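Local coordinates for probable cobalt-precorrin-6B C(15)-methyltransferase (decarboxylating) (Methanothermobacter thermautotrophicus, PDB 1L3I), which probably methylates C-15 of cobalt-precorrin-6B and decarboxylates C-12, using S-adenosyl-L-methionine, on the anaerobic route to adenosylcobalamin, at residues L117-K121 against D149-D153; R129-I135 against P178-T184. All coordinates share one frame; numbering follows the deposited sequence.

The two contacts lie in the C-terminal half of a Rossmann-type methyltransferase fold, their centres about 14 Å apart. Along the chain their segments alternate: 117-121 (on helix 113-122), 129-135 (on strand 128-134), 149-153 (just after helix 137-149) and 178-184 (on strand 170-183). Contact 2 pairs the two strands inside the mixed sheet, whereas contact 1 joins the C-terminal part of helix 113-122 to the turn following helix 137-149. They meet directly: Ile120 and Phe152 pack on Ile130, Phe152 also on Thr184, and Leu117 on Val132. Contact 1 thus covers one face of the sheet at the surface, while contact 2 borders the cofactor pocket, the side chain of Thr133 lying about 6 Å from bound S-adenosyl-L-homocysteine.

Contact 1 of 2, residues L117-K121 against D149-D153; sequences LRIIK and DLGFD
Lys121, in the last turn of helix 113-122, reaches across to Leu150 and Phe152, where a Schellman motif ends helix 137-149 in the Rossmann-type methyltransferase fold. Helix 113-122 packs on strand 128-134 through Leu117 and Ile120, and Phe152 packs on Ile130 of the same strand. Leu150 spreads its two methyls over helix 113-122: CD1 faces the backbone of Leu117 and Arg118, and CD2 stands 3.9 Å from Arg118 CG, the two side chains crossing at about a right angle. Gly151, with positive phi, is the C' residue of the motif, a conformation glycine adopts readily. On Lys121, CB lies 4.2 Å from Phe152 CE1, and CG comes obliquely to the ring, 3.8 Å from CZ. With CG anti to the backbone N (chi1 -176°) and the chain extended beyond it, the methylenes run past Leu150 in the opposite direction, CD lying 3.8 Å from Leu150 CB. A long chain suits this exposed place, since its carbons cover apolar neighbours while the ammonium group meets a carbonyl at a helix end, where the dipole would probably favour a positive charge. That group, NZ, donates a hydrogen bond to Leu150 O at 2.8 Å, displaced 38° above the carbonyl plane.

Contact 2 of 2, residues R129-I135 against P178-T184; sequences RIIVTAI and PVALIYT
Backbone hydrogen bonds join Val132 to Ile182 and Ala134 to Ala180, each pair bonded both ways; Ala134 N to Ala180 O is nearly straight, at 179°. Beyond them Thr184 N bonds Ile130 O, but the return bond ends on a side chain: Ile130 N donates to Thr184 OG1 at 3.0 Å. OG1 gets there by standing between its own backbone N and carbonyl carbon (chi1 61°), which leaves CG2 to pack 3.8 Å from Ile130 CB. With an alanine here, Ile130 N would probably lose this acceptor and a gap would open where CG2 packs. Two waters close the ends, one linking Ile130 O with Thr184 O, the other Ile135 O with Pro178 O. The pair lies inside the seven-stranded sheet where its parallel run ends: strand 170-183, antiparallel to 128-134 and followed by 155-167, gives the strand order 3-2-1-4-5-7-6 of class I S-adenosylmethionine-dependent methyltransferases. Apolar contacts follow the alternation of faces, and branched residues suit the extended backbone. Ala134 CB meets Ile182 CD1 at 3.8 Å; a small residue suits the place because Lys140 of helix 137-149 packs directly on it. On the other face, Ile131 CG1 touches Tyr183 CB, and Thr133 CG2 presses tightly on Val179 CG1, 3.5 Å away.

Contact 1 of 2, residues L117-K121 against D149-D153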
# COMPACT_ATOMS: atom_id res chain seq x y z
N LEU A 117 -19.75 -20.75 -4.77
CA LEU A 117 -18.88 -21.40 -3.79
C LEU A 117 -19.46 -22.71 -3.24
O LEU A 117 -18.77 -23.73 -3.24
CB LEU A 117 -18.53 -20.44 -2.64
CG LEU A 117 -17.54 -19.33 -2.94
CD1 LEU A 117 -17.34 -18.54 -1.67
CD2 LEU A 117 -16.21 -19.87 -3.47
N ARG A 118 -20.73 -22.69 -2.83
CA ARG A 118 -21.40 -23.89 -2.32
C ARG A 118 -21.25 -25.03 -3.31
O ARG A 118 -20.97 -26.15 -2.91
CB ARG A 118 -22.89 -23.65 -2.10
CG ARG A 118 -23.26 -22.94 -0.82
CD ARG A 118 -24.76 -22.87 -0.74
NE ARG A 118 -25.25 -22.04 0.35
CZ ARG A 118 -26.16 -21.09 0.20
NH1 ARG A 118 -26.68 -20.82 -1.00
NH2 ARG A 118 -26.61 -20.41 1.26
N ILE A 119 -21.47 -24.73 -4.59
CA ILE A 119 -21.33 -25.72 -5.67
C ILE A 119 -19.88 -26.17 -5.78
O ILE A 119 -19.62 -27.36 -5.90
CB ILE A 119 -21.80 -25.15 -7.05
CG1 ILE A 119 -23.30 -24.82 -7.02
CG2 ILE A 119 -21.46 -26.12 -8.18
CD1 ILE A 119 -23.79 -24.05 -8.23
N ILE A 120 -18.93 -25.24 -5.77
CA ILE A 120 -17.51 -25.62 -5.86
C ILE A 120 -17.18 -26.56 -4.71
O ILE A 120 -16.43 -27.50 -4.88
CB ILE A 120 -16.54 -24.39 -5.85
CG1 ILE A 120 -16.60 -23.63 -7.19
CG2 ILE A 120 -15.10 -24.86 -5.61
CD1 ILE A 120 -15.76 -22.37 -7.23
N LYS A 121 -17.75 -26.32 -3.53
CA LYS A 121 -17.47 -27.20 -2.40
C LYS A 121 -17.93 -28.61 -2.80
O LYS A 121 -17.12 -29.52 -2.79
CB LYS A 121 -18.16 -26.76 -1.11
CG LYS A 121 -17.78 -27.63 0.06
CD LYS A 121 -18.69 -27.41 1.24
CE LYS A 121 -18.38 -28.42 2.35
NZ LYS A 121 -19.18 -28.16 3.60
N ASP A 149 -18.37 -20.68 6.63
CA ASP A 149 -19.64 -21.37 6.79
C ASP A 149 -19.67 -22.73 6.11
O ASP A 149 -20.45 -23.60 6.49
CB ASP A 149 -20.78 -20.49 6.28
CG ASP A 149 -20.97 -19.23 7.11
OD1 ASP A 149 -20.23 -19.03 8.11
OD2 ASP A 149 -21.87 -18.43 6.76
N LEU A 150 -18.84 -22.91 5.09
CA LEU A 150 -18.79 -24.18 4.38
C LEU A 150 -17.76 -25.09 5.01
O LEU A 150 -17.45 -26.15 4.49
CB LEU A 150 -18.51 -23.96 2.89
CG LEU A 150 -19.55 -23.17 2.12
CD1 LEU A 150 -19.09 -22.98 0.68
CD2 LEU A 150 -20.91 -23.85 2.18
N GLY A 151 -17.19 -24.65 6.13
CA GLY A 151 -16.23 -25.46 6.85
C GLY A 151 -14.75 -25.40 6.47
O GLY A 151 -13.96 -26.25 6.89
N PHE A 152 -14.36 -24.39 5.70
CA PHE A 152 -12.96 -24.28 5.30
C PHE A 152 -12.15 -23.39 6.24
O PHE A 152 -12.70 -22.59 7.01
CB PHE A 152 -12.83 -23.68 3.90
CG PHE A 152 -13.38 -24.53 2.80
CD1 PHE A 152 -14.66 -24.31 2.32
CD2 PHE A 152 -12.61 -25.54 2.24
CE1 PHE A 152 -15.17 -25.07 1.27
CE2 PHE A 152 -13.11 -26.31 1.18
CZ PHE A 152 -14.39 -26.08 0.70
N ASP A 153 -10.84 -23.57 6.18
CA ASP A 153 -9.91 -22.73 6.93
C ASP A 153 -9.62 -21.64 5.88
O ASP A 153 -8.99 -21.91 4.85
CB ASP A 153 -8.64 -23.50 7.26
CG ASP A 153 -7.67 -22.72 8.16
OD1 ASP A 153 -7.35 -21.54 7.86
OD2 ASP A 153 -7.20 -23.31 9.15

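Contact 2 of 2, residues R129-I135 against P178-T184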
# COMPACT_ATOMS: atom_id res chain seq x y z
N ARG A 129 -7.97 -26.81 -3.78
CA ARG A 129 -7.78 -25.43 -3.37
C ARG A 129 -8.77 -24.51 -4.05
O ARG A 129 -9.06 -24.66 -5.23
CB ARG A 129 -6.36 -24.98 -3.75
CG ARG A 129 -5.22 -25.65 -2.98
CD ARG A 129 -4.22 -26.33 -3.92
NE ARG A 129 -4.63 -27.69 -4.23
CZ ARG A 129 -4.30 -28.37 -5.33
NH1 ARG A 129 -3.54 -27.83 -6.27
NH2 ARG A 129 -4.73 -29.61 -5.48
N ILE A 130 -9.30 -23.55 -3.29
CA ILE A 130 -10.23 -22.56 -3.82
C ILE A 130 -9.57 -21.19 -3.59
O ILE A 130 -9.03 -20.93 -2.52
CB ILE A 130 -11.59 -22.57 -3.08
CG1 ILE A 130 -12.23 -23.97 -3.14
CG2 ILE A 130 -12.52 -21.51 -3.68
CD1 ILE A 130 -13.53 -24.05 -2.37
N ILE A 131 -9.60 -20.34 -4.61
CA ILE A 131 -9.02 -19.00 -4.53
C ILE A 131 -9.98 -18.02 -5.18
O ILE A 131 -10.38 -18.19 -6.32
CB ILE A 131 -7.63 -18.93 -5.25
CG1 ILE A 131 -6.64 -19.89 -4.60
CG2 ILE A 131 -7.08 -17.49 -5.20
CD1 ILE A 131 -5.76 -20.58 -5.57
N VAL A 132 -10.43 -17.04 -4.42
CA VAL A 132 -11.36 -16.06 -4.92
C VAL A 132 -10.60 -14.75 -5.03
O VAL A 132 -9.94 -14.34 -4.08
CB VAL A 132 -12.57 -15.86 -3.95
CG1 VAL A 132 -13.54 -14.82 -4.53
CG2 VAL A 132 -13.30 -17.19 -3.69
N THR A 133 -10.67 -14.12 -6.20
CA THR A 133 -10.02 -12.85 -6.46
C THR A 133 -11.06 -11.78 -6.21
O THR A 133 -12.06 -11.72 -6.92
CB THR A 133 -9.58 -12.76 -7.92
OG1 THR A 133 -8.86 -13.95 -8.27
CG2 THR A 133 -8.68 -11.57 -8.13
N ALA A 134 -10.83 -10.91 -5.23
CA ALA A 134 -11.80 -9.87 -4.88
C ALA A 134 -11.34 -8.42 -5.02
O ALA A 134 -10.33 -8.03 -4.44
CB ALA A 134 -12.30 -10.10 -3.48
N ILE A 135 -12.07 -7.64 -5.81
CA ILE A 135 -11.76 -6.22 -5.95
C ILE A 135 -12.84 -5.39 -5.24
O ILE A 135 -12.62 -4.23 -4.90
CB ILE A 135 -11.63 -5.77 -7.42
CG1 ILE A 135 -12.92 -6.06 -8.19
CG2 ILE A 135 -10.43 -6.43 -8.06
CD1 ILE A 135 -12.90 -5.51 -9.58
N PRO A 178 -5.90 -2.13 -5.45
CA PRO A 178 -5.67 -3.30 -4.61
C PRO A 178 -6.56 -4.48 -4.97
O PRO A 178 -7.67 -4.30 -5.43
CB PRO A 178 -5.95 -2.75 -3.20
CG PRO A 178 -6.89 -1.65 -3.42
CD PRO A 178 -6.32 -0.98 -4.65
N VAL A 179 -6.02 -5.67 -4.81
CA VAL A 179 -6.75 -6.88 -5.09
C VAL A 179 -6.50 -7.83 -3.92
O VAL A 179 -5.37 -7.94 -3.42
CB VAL A 179 -6.25 -7.56 -6.39
CG1 VAL A 179 -7.00 -8.90 -6.62
CG2 VAL A 179 -6.47 -6.63 -7.57
N ALA A 180 -7.56 -8.46 -3.43
CA ALA A 180 -7.42 -9.41 -2.33
C ALA A 180 -7.64 -10.84 -2.85
O ALA A 180 -8.41 -11.07 -3.80
CB ALA A 180 -8.43 -9.09 -1.22
N LEU A 181 -6.92 -11.78 -2.27
CA LEU A 181 -7.05 -13.18 -2.64
C LEU A 181 -7.53 -13.91 -1.39
O LEU A 181 -6.84 -13.88 -0.35
CB LEU A 181 -5.73 -13.79 -3.12
CG LEU A 181 -5.11 -13.22 -4.40
CD1 LEU A 181 -3.83 -13.97 -4.69
CD2 LEU A 181 -6.08 -13.33 -5.56
N ILE A 182 -8.76 -14.43 -1.44
CA ILE A 182 -9.34 -15.18 -0.34
C ILE A 182 -9.16 -16.65 -0.73
O ILE A 182 -9.68 -17.10 -1.76
CB ILE A 182 -10.83 -14.82 -0.12
CG1 ILE A 182 -10.97 -13.35 0.30
CG2 ILE A 182 -11.46 -15.71 0.95
CD1 ILE A 182 -10.91 -12.38 -0.83
N TYR A 183 -8.40 -17.41 0.06
CA TYR A 183 -8.14 -18.80 -0.28
C TYR A 183 -8.33 -19.77 0.88
O TYR A 183 -8.18 -19.41 2.05
CB TYR A 183 -6.74 -18.93 -0.90
CG TYR A 183 -5.62 -18.45 -0.00
CD1 TYR A 183 -4.87 -19.37 0.74
CD2 TYR A 183 -5.37 -17.09 0.18
CE1 TYR A 183 -3.90 -18.94 1.64
CE2 TYR A 183 -4.41 -16.66 1.08
CZ TYR A 183 -3.69 -17.59 1.81
OH TYR A 183 -2.77 -17.17 2.75
N THR A 184 -8.65 -21.02 0.52
CA THR A 184 -8.92 -22.10 1.48
C THR A 184 -7.74 -22.93 1.98
O THR A 184 -6.61 -22.83 1.46
CB THR A 184 -10.02 -23.06 0.94
OG1 THR A 184 -9.59 -23.67 -0.28
CG2 THR A 184 -11.32 -22.29 0.66
O HOH W 1 -6.45 -22.55 -1.47
O HOH W 2 -10.05 -3.53 -3.60